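Long-range contacts in 4-hydroxybenzoyl-CoA thioesterase (Pseudomonas sp. CBS3, PDB 1LO7), which hydrolyses 4-hydroxybenzoyl-CoA to 4-hydroxybenzoate and coenzyme A, the last of three steps that convert 4-chlorobenzoate to 4-hydroxybenzoate: residues A[52-57]-A[131-136]; A[90-95]-A[117-122]. One frame throughout, in Å; residues are numbered along the deposited sequence. Where two conformers were deposited one is given.

Contact 1: A[52-57]-A[131-136]; sequences VERGIV and EVPADY
Arg54 and Asp135 meet end-on in a bidentate salt bridge between helix 47-54 and the first turn of helix 134-140. Arg54 NH1 lies 2.7 Å from Asp135 OD2 and NH2 3.0 Å from OD1; each oxygen offers its syn lone pair, and the guanidinium and carboxylate planes are only 20° apart. A bend at chi3 (-66°) turns the otherwise extended arginine chain beyond CD, bringing its two terminal nitrogens round to the carboxylate.

The same cation sits off-centre by the Tyr136 ring: Arg54 CZ is 4.5 Å from the ring centroid, a cation-pi contact with the planes inclined at 46°. A water in the plane of the tyrosine ring ties the two together, accepting from Arg54 NH1 and hydrogen-bonding to Tyr136 OH at 2.6 Å.

Apolar contact lies deeper. Ile56 CD1 lies against both Tyr136 CE2, at 3.8 Å, and CG of Pro133, the N-cap residue of helix 134-140; Ile56 also touches Phe119 and Met121 of strand 107-123.

Cut back to an alanine, position 54 would probably leave the Asp135 carboxylate without this cation and the Tyr136 ring without its charged neighbour. The chemistry is that of a partly exposed ion pair laid over a buried apolar layer, joining the C-terminal helix to helix 47-54 and to the first residues after it.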
# COMPACT_ATOMS: atom_id res chain seq x y z
N VAL A 52 -15.06 -17.23 -14.44
CA VAL A 52 -15.48 -17.68 -15.79
C VAL A 52 -16.38 -18.90 -15.67
O VAL A 52 -17.42 -18.99 -16.32
CB VAL A 52 -14.25 -17.99 -16.68
CG1 VAL A 52 -14.67 -18.68 -17.98
CG2 VAL A 52 -13.56 -16.66 -17.01
N GLU A 53 -15.97 -19.84 -14.85
CA GLU A 53 -16.70 -21.07 -14.67
C GLU A 53 -18.07 -21.01 -14.01
O GLU A 53 -19.04 -21.57 -14.54
CB GLU A 53 -15.91 -22.15 -14.00
CG GLU A 53 -16.81 -23.40 -13.85
CD GLU A 53 -16.13 -24.74 -13.72
OE1 GLU A 53 -15.76 -25.40 -14.68
OE2 GLU A 53 -16.09 -25.16 -12.47
N ARG A 54 -18.10 -20.32 -12.87
CA ARG A 54 -19.26 -20.27 -12.06
C ARG A 54 -19.66 -18.91 -11.52
O ARG A 54 -20.62 -18.79 -10.75
CB ARG A 54 -19.15 -21.32 -10.97
CG ARG A 54 -17.97 -21.14 -10.05
CD ARG A 54 -17.55 -22.45 -9.36
NE ARG A 54 -18.53 -23.02 -8.41
CZ ARG A 54 -18.32 -24.14 -7.71
NH1 ARG A 54 -17.21 -24.86 -7.82
NH2 ARG A 54 -19.26 -24.56 -6.91
N GLY A 55 -18.94 -17.89 -11.93
CA GLY A 55 -19.27 -16.53 -11.52
C GLY A 55 -18.65 -16.05 -10.21
O GLY A 55 -18.84 -14.90 -9.84
N ILE A 56 -17.91 -16.93 -9.54
CA ILE A 56 -17.31 -16.59 -8.24
C ILE A 56 -16.15 -15.65 -8.38
O ILE A 56 -15.18 -15.99 -9.03
CB ILE A 56 -17.04 -17.85 -7.42
CG1 ILE A 56 -18.41 -18.56 -7.14
CG2 ILE A 56 -16.28 -17.57 -6.12
CD1 ILE A 56 -18.24 -19.90 -6.43
N VAL A 57 -16.26 -14.46 -7.79
CA VAL A 57 -15.18 -13.47 -7.94
C VAL A 57 -14.13 -13.53 -6.84
O VAL A 57 -13.05 -12.91 -6.93
CB VAL A 57 -15.76 -12.04 -8.03
CG1 VAL A 57 -16.73 -11.93 -9.18
CG2 VAL A 57 -16.44 -11.63 -6.73
N GLU A 131 -24.50 -19.12 -1.11
CA GLU A 131 -24.36 -20.14 -0.13
C GLU A 131 -23.01 -20.77 -0.35
O GLU A 131 -22.57 -20.93 -1.49
CB GLU A 131 -25.48 -21.13 -0.44
CG GLU A 131 -25.45 -22.41 0.38
CD GLU A 131 -26.71 -23.13 0.06
OE1 GLU A 131 -27.79 -22.74 0.44
OE2 GLU A 131 -26.54 -24.14 -0.76
N VAL A 132 -22.32 -21.10 0.73
CA VAL A 132 -21.00 -21.69 0.56
C VAL A 132 -21.08 -22.93 -0.32
O VAL A 132 -21.80 -23.83 0.01
CB VAL A 132 -20.30 -21.97 1.89
CG1 VAL A 132 -18.91 -22.55 1.66
CG2 VAL A 132 -20.17 -20.70 2.71
N PRO A 133 -20.33 -22.98 -1.44
CA PRO A 133 -20.40 -24.18 -2.28
C PRO A 133 -19.98 -25.46 -1.56
O PRO A 133 -18.94 -25.56 -0.90
CB PRO A 133 -19.50 -23.89 -3.49
CG PRO A 133 -19.44 -22.36 -3.55
CD PRO A 133 -19.56 -21.89 -2.10
N ALA A 134 -20.85 -26.47 -1.67
CA ALA A 134 -20.56 -27.74 -1.02
C ALA A 134 -19.23 -28.32 -1.43
O ALA A 134 -18.51 -28.89 -0.63
CB ALA A 134 -21.67 -28.72 -1.35
N ASP A 135 -18.89 -28.18 -2.73
CA ASP A 135 -17.64 -28.71 -3.23
C ASP A 135 -16.44 -28.02 -2.59
O ASP A 135 -15.41 -28.60 -2.38
CB ASP A 135 -17.51 -28.76 -4.79
CG ASP A 135 -17.85 -27.47 -5.44
OD1 ASP A 135 -18.71 -26.74 -5.00
OD2 ASP A 135 -17.17 -27.19 -6.52
N TYR A 136 -16.60 -26.76 -2.27
CA TYR A 136 -15.51 -26.02 -1.65
C TYR A 136 -15.31 -26.46 -0.22
O TYR A 136 -14.17 -26.59 0.26
CB TYR A 136 -15.81 -24.52 -1.73
CG TYR A 136 -15.57 -23.97 -3.10
CD1 TYR A 136 -15.09 -24.76 -4.15
CD2 TYR A 136 -15.90 -22.64 -3.38
CE1 TYR A 136 -14.91 -24.25 -5.44
CE2 TYR A 136 -15.70 -22.10 -4.64
CZ TYR A 136 -15.21 -22.90 -5.68
OH TYR A 136 -15.02 -22.32 -6.94
O HOH W 1 -14.56 -23.96 -8.87

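Contact 2: A[90-95]-A[117-122]. With 4CO (4-hydroxyphenacyl coenzyme A), chain B.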
# COMPACT_ATOMS: atom_id res chain seq x y z
N LYS A 90 -24.15 -18.66 4.21
CA LYS A 90 -23.48 -17.97 3.12
C LYS A 90 -22.12 -17.46 3.58
O LYS A 90 -21.27 -17.05 2.78
CB LYS A 90 -24.27 -16.77 2.67
CG LYS A 90 -25.54 -17.14 2.00
CD LYS A 90 -26.12 -15.96 1.23
CE LYS A 90 -27.42 -16.33 0.55
NZ LYS A 90 -28.17 -15.14 0.22
N SER A 91 -21.87 -17.48 4.88
CA SER A 91 -20.59 -16.97 5.38
C SER A 91 -19.75 -18.01 6.04
O SER A 91 -20.22 -19.10 6.33
CB SER A 91 -20.85 -15.85 6.40
OG SER A 91 -21.58 -16.33 7.55
N PHE A 92 -18.50 -17.65 6.33
CA PHE A 92 -17.62 -18.56 7.04
C PHE A 92 -16.66 -17.68 7.87
O PHE A 92 -16.40 -16.51 7.52
CB PHE A 92 -16.90 -19.53 6.07
CG PHE A 92 -16.03 -18.82 5.04
CD1 PHE A 92 -16.53 -18.52 3.76
CD2 PHE A 92 -14.72 -18.43 5.33
CE1 PHE A 92 -15.75 -17.85 2.81
CE2 PHE A 92 -13.92 -17.77 4.38
CZ PHE A 92 -14.43 -17.48 3.11
N VAL A 93 -16.16 -18.26 8.93
CA VAL A 93 -15.26 -17.56 9.81
C VAL A 93 -13.91 -18.14 9.54
O VAL A 93 -13.71 -19.34 9.67
CB VAL A 93 -15.64 -17.76 11.29
CG1 VAL A 93 -14.61 -17.04 12.18
CG2 VAL A 93 -17.06 -17.27 11.65
N GLN A 94 -12.98 -17.27 9.12
CA GLN A 94 -11.63 -17.67 8.82
C GLN A 94 -10.70 -17.05 9.89
O GLN A 94 -10.63 -15.83 10.05
CB GLN A 94 -11.19 -17.23 7.39
CG GLN A 94 -9.95 -17.96 6.87
CD GLN A 94 -9.76 -17.72 5.37
OE1 GLN A 94 -9.27 -18.59 4.63
NE2 GLN A 94 -10.16 -16.55 4.91
N ARG A 95 -10.01 -17.91 10.61
CA ARG A 95 -9.13 -17.45 11.66
C ARG A 95 -7.68 -17.47 11.21
O ARG A 95 -7.22 -18.42 10.55
CB ARG A 95 -9.27 -18.34 12.91
CG ARG A 95 -8.15 -18.06 13.95
CD ARG A 95 -8.46 -18.61 15.33
NE ARG A 95 -9.61 -17.92 15.90
CZ ARG A 95 -10.12 -18.21 17.09
NH1 ARG A 95 -9.60 -19.17 17.85
NH2 ARG A 95 -11.15 -17.53 17.52
N ARG A 117 -16.06 -13.95 5.99
CA ARG A 117 -16.13 -13.68 4.57
C ARG A 117 -17.24 -14.49 3.93
O ARG A 117 -17.91 -15.34 4.57
CB ARG A 117 -14.80 -14.12 3.95
CG ARG A 117 -13.60 -13.19 4.26
CD ARG A 117 -12.30 -13.84 3.84
NE ARG A 117 -11.07 -13.11 4.21
CZ ARG A 117 -10.42 -12.29 3.37
NH1 ARG A 117 -10.86 -12.01 2.12
NH2 ARG A 117 -9.30 -11.73 3.82
N VAL A 118 -17.44 -14.23 2.64
CA VAL A 118 -18.45 -14.96 1.88
C VAL A 118 -17.95 -15.14 0.50
O VAL A 118 -17.13 -14.35 0.04
CB VAL A 118 -19.72 -14.16 1.74
CG1 VAL A 118 -20.34 -13.88 3.10
CG2 VAL A 118 -19.49 -12.87 0.94
N PHE A 119 -18.44 -16.20 -0.16
CA PHE A 119 -18.12 -16.44 -1.57
C PHE A 119 -19.08 -15.53 -2.29
O PHE A 119 -20.21 -15.42 -1.88
CB PHE A 119 -18.33 -17.89 -2.02
CG PHE A 119 -17.14 -18.72 -1.60
CD1 PHE A 119 -16.02 -18.84 -2.42
CD2 PHE A 119 -17.14 -19.36 -0.36
CE1 PHE A 119 -14.94 -19.63 -2.03
CE2 PHE A 119 -16.06 -20.15 0.04
CZ PHE A 119 -14.95 -20.27 -0.80
N ALA A 120 -18.63 -14.83 -3.32
CA ALA A 120 -19.58 -13.93 -3.93
C ALA A 120 -19.43 -13.88 -5.43
O ALA A 120 -18.47 -14.35 -6.01
CB ALA A 120 -19.37 -12.51 -3.40
N MET A 121 -20.44 -13.23 -6.02
CA MET A 121 -20.49 -13.01 -7.44
C MET A 121 -20.75 -11.57 -7.66
O MET A 121 -21.25 -10.90 -6.77
CB MET A 121 -21.50 -13.95 -8.06
CG MET A 121 -20.84 -15.31 -7.93
SD MET A 121 -21.77 -16.52 -8.80
CE MET A 121 -23.36 -15.65 -8.62
N ASN A 122 -20.39 -11.08 -8.83
CA ASN A 122 -20.64 -9.70 -9.22
C ASN A 122 -21.77 -9.76 -10.25
O ASN A 122 -21.56 -10.26 -11.34
CB ASN A 122 -19.45 -8.93 -9.82
CG ASN A 122 -18.68 -8.24 -8.72
OD1 ASN A 122 -19.25 -7.81 -7.70
ND2 ASN A 122 -17.37 -8.17 -8.92
N1A 4CO B . -21.13 -9.87 10.71
C2A 4CO B . -21.33 -11.21 10.54
N3A 4CO B . -21.82 -11.82 9.48
C4A 4CO B . -22.11 -10.95 8.49
C5A 4CO B . -21.97 -9.58 8.53
C6A 4CO B . -21.44 -9.02 9.70
N6A 4CO B . -21.25 -7.72 9.85
N7A 4CO B . -22.39 -9.00 7.33
C8A 4CO B . -22.79 -10.04 6.59
N9A 4CO B . -22.67 -11.23 7.25
C1D 4CO B . -23.08 -12.56 6.80
C2D 4CO B . -24.60 -12.70 6.79
O2D 4CO B . -25.12 -12.95 8.09
C3D 4CO B . -24.73 -13.95 5.92
O3D 4CO B . -24.21 -15.07 6.59
P3D 4CO B . -25.00 -16.43 6.68
O7A 4CO B . -25.92 -16.29 7.79
O8A 4CO B . -25.69 -16.70 5.42
O9A 4CO B . -23.95 -17.54 6.97
C4D 4CO B . -23.71 -13.59 4.85
O4D 4CO B . -22.78 -12.65 5.46
C5D 4CO B . -24.23 -13.08 3.54
O5D 4CO B . -24.78 -11.78 3.77
P1A 4CO B . -26.23 -11.47 3.19
O1A 4CO B . -26.55 -10.17 3.80
O2A 4CO B . -27.19 -12.50 3.51
O3A 4CO B . -26.16 -11.40 1.67
P2A 4CO B . -25.89 -10.17 0.68
O4A 4CO B . -25.74 -10.76 -0.67
O5A 4CO B . -27.06 -9.30 0.70
O6A 4CO B . -24.68 -9.17 1.19
CBP 4CO B . -22.49 -8.57 0.66
CCP 4CO B . -23.38 -9.70 1.18
CDP 4CO B . -22.93 -8.11 -0.74
CEP 4CO B . -21.03 -9.02 0.68
CAP 4CO B . -22.70 -7.28 1.46
OAP 4CO B . -22.45 -7.50 2.85
C9P 4CO B . -21.61 -6.25 1.14
O9P 4CO B . -21.53 -5.77 0.03
N8P 4CO B . -20.64 -5.98 2.18
C7P 4CO B . -19.51 -5.17 1.69
C6P 4CO B . -18.35 -6.05 1.19
C5P 4CO B . -17.10 -5.18 1.05
O5P 4CO B . -17.07 -4.17 0.35
N4P 4CO B . -15.97 -5.68 1.80
C3P 4CO B . -14.79 -4.84 1.80
C2P 4CO B . -14.05 -4.91 0.48
S1P 4CO B . -14.08 -6.52 -0.30
O1B 4CO B . -10.82 -6.80 -0.27
C1B 4CO B . -11.64 -7.28 -1.03
C2B 4CO B . -11.55 -8.69 -1.40
C3B 4CO B . -12.50 -9.23 -2.30
C4B 4CO B . -12.42 -10.57 -2.68
C5B 4CO B . -11.37 -11.37 -2.17
O2B 4CO B . -11.23 -12.71 -2.59
C6B 4CO B . -10.44 -10.82 -1.24
C7B 4CO B . -10.53 -9.47 -0.86
CB 4CO B . -12.75 -6.46 -1.57
O HOH W 2 -20.36 -18.08 0.65
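Lys90 and Ser91, beside the antiparallel hairpin of strands 91-101 and 107-123 in the hot-dog fold, grip the 3'-phosphate of 4-hydroxyphenacyl-CoA with their backbone. Lys90, an established substrate-binding residue, donates from its N to O8A of the ligand at 2.8 Å and more weakly to O9A, while Ser91 N reaches O9A at 2.9 Å. Ser91 OG also lies within hydrogen-bonding distance of O9A and of the ribose oxygen O3D; its chi1 of 61° sets the hydroxyl between the backbone N and the carbonyl carbon, facing the phosphate. Arg89 and Ala129 add further backbone N-H groups to the ligand.

Between the strands, Phe92 and Arg117 form a hydrogen-bonded antiparallel pair: Phe92 N to Arg117 O and Arg117 N to Phe92 O, both 3.0 Å. A water adds a link, donating to Lys90 O and accepting from Phe119 N at 2.8 Å.

Arg117 sends its extended chain toward the hydroxyphenacyl end of the ligand, where C6B of the hydroxyphenyl ring lies at the guanidinium edge, 3.6 Å from Arg117 NH1. Salt bridges from NH2 to Glu115 and Asp32, and a hydrogen bond from NH1 to Thr59 O, hold that group in place.

Packing completes the contact. Val118 CG1 fits against Lys90 O and the ligand ribose, on the same face of the sheet as Ser91. Phe92, on the other face with Arg117, meets the Phe119 ring obliquely, planes at 45°, and Phe39 of helix 25-41 packs against both rings. One face of the Phe92 ring is turned to Arg117 O, 3.5 Å above its plane and displaced toward the rim, while Phe92 CZ rests 3.5 Å from Arg117 CB.

In the fold
Contact 2 is nested along the chain inside the loop closed by contact 1, and their centres lie 11 Å apart. They join through the sheet, where strand 56-68 runs beside strand 107-123: Val57 N probably hydrogen-bonds to Ala120 O at 2.8 Å. Aromatic packing adds a second link, Tyr136 CD2 lying 3.4 Å from Phe119 CE1. Contact 2 touches the ligand directly at both its 3'-phosphate and its hydroxyphenyl ring, whereas contact 1 stands back, the Ile56 side chain about 8 Å from the bound inhibitor. Ile56 is nevertheless about 4 Å from the side chain of the substrate-binding Trp47, as is Phe119, so both contacts lie close to that residue.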